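Local coordinates for protein putative short-chain oxidoreductase (Thermus thermophilus, PDB 2YUT) that probably acts as an NADP(H)-dependent oxidoreductase of the short-chain dehydrogenase/reductase family, binding NADP in a Rossmann-fold domain, at residues A[132-135]-A[136-140]; A[18-21]-A[22-25]. One frame throughout, in Å; residues are numbered along the deposited sequence.

Contact 1 (A[132-135]-A[136-140]); sequences AAYA and AAKGA. With NAP (NADP nicotinamide-adenine-dinucleotide phosphate), chain B.
The phenol ring of Y134 and the aliphatic chain of K138 pass each other at a slant, one helical turn apart, forming the YxxxK signature of short-chain dehydrogenases/reductases at the start of helix 132-153. Near the ring plane, at its hydroxyl edge, lies O2D of the NADP nicotinamide ribose. CE of K138 approaches obliquely, 3.4 Å from Y134 OH, while K138 CG comes within 3.8 Å of Y134 CE2. The ring of H97, from helix 89-107, meets the Y134 ring with its plane at about 90° to it, and V126 also packs against the tyrosine.

Two different torsional routes bring the polar ends together. In Y134, CG stands anti to the backbone N (chi1 -175°), which carries the ring off the helix toward the cofactor. K138 instead bends at chi2 (-57°), and its outer methylenes then run nearly extended to the same ribose. The backbone supplies the spacing: K138 N donates to Y134 O over 3.1 Å, one of four consecutive i to i+4 bonds linking 132-135 to 136-140, which begin with A136 N to A132 O at 2.8 Å.

The alanines around the pair make the helix's other contacts: A133 and A137 pack on helix 89-107, A132 and A136 on Y144 of the second subunit. With K138 four residues on and its OH bonded to the ribose, Y134 is placed as the acid-base tyrosine is in better-studied relatives; that role is inferred here. The ribose itself is gripped from both residues: Y134 OH is hydrogen-bonded to O2D at 2.9 Å, and K138 NZ, which also donates to F119 O, reaches O2D at 3.1 Å and O3D at 2.9 Å.

Contact 2 (A[18-21]-A[22-25]); sequences RALK and GHDL
L20 and L25 come together beneath a type I beta turn that runs from L20 to H23, with K21 at its second position. L20 is buried and its side chain packs on V3 and I5 of strand 2-6. L25 comes to the same two residues from the next strand; its CD1 stands 4.4 Å from L20 CB, a loose apolar contact, while its CD2 lies 4.0 Å from K21 CA and equally far from L20 O, so the leucine packs against the backbone of the turn.

The carbonyl of L20 also closes the turn, since H23 N donates to L20 O over 3.0 Å with an N-H...O angle of 162°. The imidazole of H23 follows its backbone in: L20 O lies in the ring plane, at the edge carrying CD2, 3.4 Å from that atom. The same CD2 of H23 lies 3.9 Å from L20 CD2, the two side chains running at a slant. At its other edge the ring is fixed by H23 ND1, which is hydrogen-bonded to N of M1.

The side chain of K21 starts back over the following peptide: with CG placed between the backbone N and the carbonyl carbon (chi1 62°), that atom lies 3.5 Å from G22 N. The K21 side chain also touches V42 of helix 32-42. G22 N, which takes no part in the turn bond, donates to a water that in turn donates to A19 O at 3.0 Å, tying the turn back to helix 11-19. Tight turn, buried leucines and bridging water together make the helix-to-strand connection of the first beta-alpha-beta unit of a Rossmann fold, strand 2-6, helix 11-19 and strand 24-28.

How the contacts relate
Contact 1 and contact 2 lie on opposite sides of the chain's centre, their own centres about 31 Å apart, and do not touch. Both are local, but they draw on different elements: 132-140 stays within one helix, and 18-25 leaves a helix for a strand. Contact 1 is buried between the cofactor, helix 89-107 and the second subunit, with polar ends turned to a ligand. Contact 2 is only partly buried, is touched by no other protein chain of the assembly, and combines buried leucines with a solvent-facing turn bridged by water. Repeated i to i+4 bonds organise contact 1, whereas a single direct turn bond closes contact 2.

Contact 1 (A[132-135]-A[136-140])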
loop_
_atom_site.group_PDB
_atom_site.type_symbol
_atom_site.label_atom_id
_atom_site.label_comp_id
_atom_site.label_asym_id
_atom_site.label_seq_id
_atom_site.Cartn_x
_atom_site.Cartn_y
_atom_site.Cartn_z
ATOM N N ALA A 132 -4.935 -8.654 6.092
ATOM C CA ALA A 132 -4.436 -7.283 6.176
ATOM C C ALA A 132 -3.265 -7.033 5.225
ATOM O O ALA A 132 -3.259 -6.056 4.479
ATOM C CB ALA A 132 -4.017 -6.969 7.605
ATOM N N ALA A 133 -2.277 -7.920 5.252
ATOM C CA ALA A 133 -1.113 -7.770 4.388
ATOM C C ALA A 133 -1.527 -7.712 2.910
ATOM O O ALA A 133 -1.145 -6.789 2.190
ATOM C CB ALA A 133 -0.137 -8.915 4.630
ATOM N N TYR A 134 -2.319 -8.688 2.470
ATOM C CA TYR A 134 -2.789 -8.742 1.083
ATOM C C TYR A 134 -3.596 -7.492 0.750
ATOM O O TYR A 134 -3.403 -6.873 -0.299
ATOM C CB TYR A 134 -3.676 -9.978 0.864
ATOM C CG TYR A 134 -4.118 -10.178 -0.577
ATOM C CD1 TYR A 134 -3.317 -10.878 -1.481
ATOM C CD2 TYR A 134 -5.333 -9.668 -1.036
ATOM C CE1 TYR A 134 -3.715 -11.069 -2.806
ATOM C CE2 TYR A 134 -5.743 -9.854 -2.367
ATOM C CZ TYR A 134 -4.926 -10.557 -3.242
ATOM O OH TYR A 134 -5.313 -10.760 -4.546
ATOM N N ALA A 135 -4.513 -7.132 1.645
ATOM C CA ALA A 135 -5.355 -5.955 1.448
ATOM C C ALA A 135 -4.503 -4.702 1.282
ATOM O O ALA A 135 -4.764 -3.875 0.411
ATOM C CB ALA A 135 -6.305 -5.788 2.631
ATOM N N ALA A 136 -3.485 -4.569 2.128
ATOM C CA ALA A 136 -2.592 -3.418 2.085
ATOM C C ALA A 136 -1.878 -3.332 0.738
ATOM O O ALA A 136 -1.801 -2.261 0.132
ATOM C CB ALA A 136 -1.562 -3.512 3.210
ATOM N N ALA A 137 -1.345 -4.461 0.281
ATOM C CA ALA A 137 -0.633 -4.497 -0.990
ATOM C C ALA A 137 -1.524 -4.039 -2.141
ATOM O O ALA A 137 -1.082 -3.284 -3.006
ATOM C CB ALA A 137 -0.103 -5.900 -1.253
ATOM N N LYS A 138 -2.777 -4.496 -2.150
ATOM C CA LYS A 138 -3.715 -4.109 -3.209
ATOM C C LYS A 138 -4.176 -2.672 -3.033
ATOM O O LYS A 138 -4.414 -1.966 -4.014
ATOM C CB LYS A 138 -4.934 -5.040 -3.231
ATOM C CG LYS A 138 -4.633 -6.447 -3.737
ATOM C CD LYS A 138 -4.020 -6.425 -5.134
ATOM C CE LYS A 138 -3.955 -7.832 -5.735
ATOM N NZ LYS A 138 -3.114 -7.867 -6.975
ATOM N N GLY A 139 -4.309 -2.241 -1.780
ATOM C CA GLY A 139 -4.718 -0.875 -1.532
ATOM C C GLY A 139 -3.645 0.056 -2.070
ATOM O O GLY A 139 -3.944 1.101 -2.646
ATOM N N ALA A 140 -2.389 -0.336 -1.891
ATOM C CA ALA A 140 -1.253 0.456 -2.357
ATOM C C ALA A 140 -1.178 0.469 -3.883
ATOM O O ALA A 140 -0.952 1.514 -4.494
ATOM C CB ALA A 140 0.043 -0.104 -1.781
HETATM P PA NAP B . -1.140 -17.204 -9.330
HETATM O O1A NAP B . -0.472 -17.630 -7.929
HETATM O O2A NAP B . -1.775 -18.339 -10.035
HETATM O O5B NAP B . 0.044 -16.543 -10.193
HETATM C C5B NAP B . 0.881 -15.538 -9.616
HETATM C C4B NAP B . 1.938 -15.090 -10.625
HETATM O O4B NAP B . 2.741 -14.069 -10.008
HETATM C C3B NAP B . 2.876 -16.252 -10.964
HETATM O O3B NAP B . 3.183 -16.237 -12.361
HETATM C C2B NAP B . 4.125 -15.913 -10.153
HETATM O O2B NAP B . 5.281 -16.418 -10.826
HETATM C C1B NAP B . 4.100 -14.395 -10.333
HETATM N N9A NAP B . 5.039 -13.751 -9.389
HETATM C C8A NAP B . 4.935 -13.759 -8.062
HETATM N N7A NAP B . 5.970 -13.111 -7.532
HETATM C C5A NAP B . 6.739 -12.687 -8.529
HETATM C C6A NAP B . 7.939 -11.990 -8.596
HETATM N N6A NAP B . 8.548 -11.590 -7.484
HETATM N N1A NAP B . 8.472 -11.733 -9.799
HETATM C C2A NAP B . 7.874 -12.130 -10.909
HETATM N N3A NAP B . 6.734 -12.796 -10.884
HETATM C C4A NAP B . 6.145 -13.090 -9.716
HETATM O O3 NAP B . -2.159 -16.010 -8.964
HETATM P PN NAP B . -3.352 -15.545 -9.940
HETATM O O1N NAP B . -4.637 -16.064 -9.418
HETATM O O2N NAP B . -2.996 -15.828 -11.348
HETATM O O5D NAP B . -3.383 -13.949 -9.728
HETATM C C5D NAP B . -2.919 -13.064 -10.751
HETATM C C4D NAP B . -3.185 -11.601 -10.382
HETATM O O4D NAP B . -4.606 -11.473 -10.174
HETATM C C3D NAP B . -2.527 -11.249 -9.046
HETATM O O3D NAP B . -2.273 -9.845 -8.952
HETATM C C2D NAP B . -3.621 -11.650 -8.061
HETATM O O2D NAP B . -3.474 -10.969 -6.812
HETATM C C1D NAP B . -4.817 -11.067 -8.811
HETATM N N1N NAP B . -6.119 -11.527 -8.278
HETATM C C2N NAP B . -6.380 -12.897 -8.148
HETATM C C3N NAP B . -7.602 -13.323 -7.642
HETATM C C7N NAP B . -7.893 -14.820 -7.506
HETATM O O7N NAP B . -8.884 -15.220 -6.899
HETATM N N7N NAP B . -6.996 -15.619 -8.077
HETATM C C4N NAP B . -8.563 -12.392 -7.266
HETATM C C5N NAP B . -8.309 -11.030 -7.395
HETATM C C6N NAP B . -7.091 -10.593 -7.899
HETATM P P2B NAP B . 5.875 -17.883 -10.515
HETATM O O1X NAP B . 4.629 -18.878 -10.297
HETATM O O2X NAP B . 6.593 -18.337 -11.884
HETATM O O3X NAP B . 6.804 -17.882 -9.362
#

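Contact 2 (A[18-21]-A[22-25])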
loop_
_atom_site.group_PDB
_atom_site.type_symbol
_atom_site.label_atom_id
_atom_site.label_comp_id
_atom_site.label_asym_id
_atom_site.label_seq_id
_atom_site.Cartn_x
_atom_site.Cartn_y
_atom_site.Cartn_z
ATOM N N ARG A 18 -2.890 -17.930 -23.575
ATOM C CA ARG A 18 -3.572 -18.758 -24.564
ATOM C C ARG A 18 -4.608 -17.953 -25.339
ATOM O O ARG A 18 -4.826 -18.202 -26.516
ATOM C CB ARG A 18 -4.234 -19.962 -23.890
ATOM C CG ARG A 18 -3.219 -20.923 -23.286
ATOM C CD ARG A 18 -3.856 -22.174 -22.716
ATOM N NE ARG A 18 -2.829 -23.134 -22.324
ATOM C CZ ARG A 18 -2.281 -23.201 -21.114
ATOM N NH1 ARG A 18 -2.665 -22.369 -20.155
ATOM N NH2 ARG A 18 -1.328 -24.092 -20.872
ATOM N N ALA A 19 -5.231 -16.976 -24.680
ATOM C CA ALA A 19 -6.239 -16.145 -25.330
ATOM C C ALA A 19 -5.629 -15.148 -26.309
ATOM O O ALA A 19 -6.311 -14.668 -27.214
ATOM C CB ALA A 19 -7.057 -15.391 -24.278
ATOM N N LEU A 20 -4.344 -14.849 -26.140
ATOM C CA LEU A 20 -3.674 -13.873 -26.997
ATOM C C LEU A 20 -2.557 -14.451 -27.863
ATOM O O LEU A 20 -1.775 -13.700 -28.449
ATOM C CB LEU A 20 -3.108 -12.747 -26.118
ATOM C CG LEU A 20 -4.143 -11.925 -25.333
ATOM C CD1 LEU A 20 -3.484 -11.197 -24.164
ATOM C CD2 LEU A 20 -4.814 -10.936 -26.280
ATOM N N LYS A 21 -2.488 -15.773 -27.964
ATOM C CA LYS A 21 -1.428 -16.415 -28.738
ATOM C C LYS A 21 -1.258 -15.970 -30.197
ATOM O O LYS A 21 -0.194 -16.159 -30.784
ATOM C CB LYS A 21 -1.569 -17.940 -28.672
ATOM C CG LYS A 21 -2.854 -18.496 -29.242
ATOM C CD LYS A 21 -2.746 -20.009 -29.410
ATOM C CE LYS A 21 -1.566 -20.378 -30.305
ATOM N NZ LYS A 21 -1.457 -21.843 -30.563
ATOM N N GLY A 22 -2.284 -15.378 -30.792
ATOM C CA GLY A 22 -2.128 -14.930 -32.167
ATOM C C GLY A 22 -1.274 -13.674 -32.325
ATOM O O GLY A 22 -0.971 -13.260 -33.444
ATOM N N HIS A 23 -0.864 -13.074 -31.212
ATOM C CA HIS A 23 -0.075 -11.836 -31.239
ATOM C C HIS A 23 1.433 -12.038 -31.103
ATOM O O HIS A 23 1.911 -13.167 -31.035
ATOM C CB HIS A 23 -0.563 -10.915 -30.114
ATOM C CG HIS A 23 -1.970 -10.444 -30.291
ATOM N ND1 HIS A 23 -2.299 -9.364 -31.084
ATOM C CD2 HIS A 23 -3.142 -10.947 -29.835
ATOM C CE1 HIS A 23 -3.614 -9.226 -31.110
ATOM N NE2 HIS A 23 -4.148 -10.174 -30.362
ATOM N N ASP A 24 2.174 -10.928 -31.088
ATOM C CA ASP A 24 3.627 -10.955 -30.899
ATOM C C ASP A 24 3.697 -10.977 -29.378
ATOM O O ASP A 24 3.745 -9.931 -28.719
ATOM C CB ASP A 24 4.265 -9.681 -31.448
ATOM C CG ASP A 24 5.745 -9.561 -31.097
ATOM O OD1 ASP A 24 6.325 -8.480 -31.327
ATOM O OD2 ASP A 24 6.336 -10.543 -30.592
ATOM N N LEU A 25 3.691 -12.185 -28.835
ATOM C CA LEU A 25 3.642 -12.396 -27.396
ATOM C C LEU A 25 4.949 -12.658 -26.644
ATOM O O LEU A 25 5.781 -13.461 -27.069
ATOM C CB LEU A 25 2.661 -13.547 -27.140
ATOM C CG LEU A 25 1.994 -13.782 -25.790
ATOM C CD1 LEU A 25 1.220 -12.542 -25.366
ATOM C CD2 LEU A 25 1.053 -14.979 -25.921
HETATM O O HOH W 1 -5.185 -14.532 -29.969
#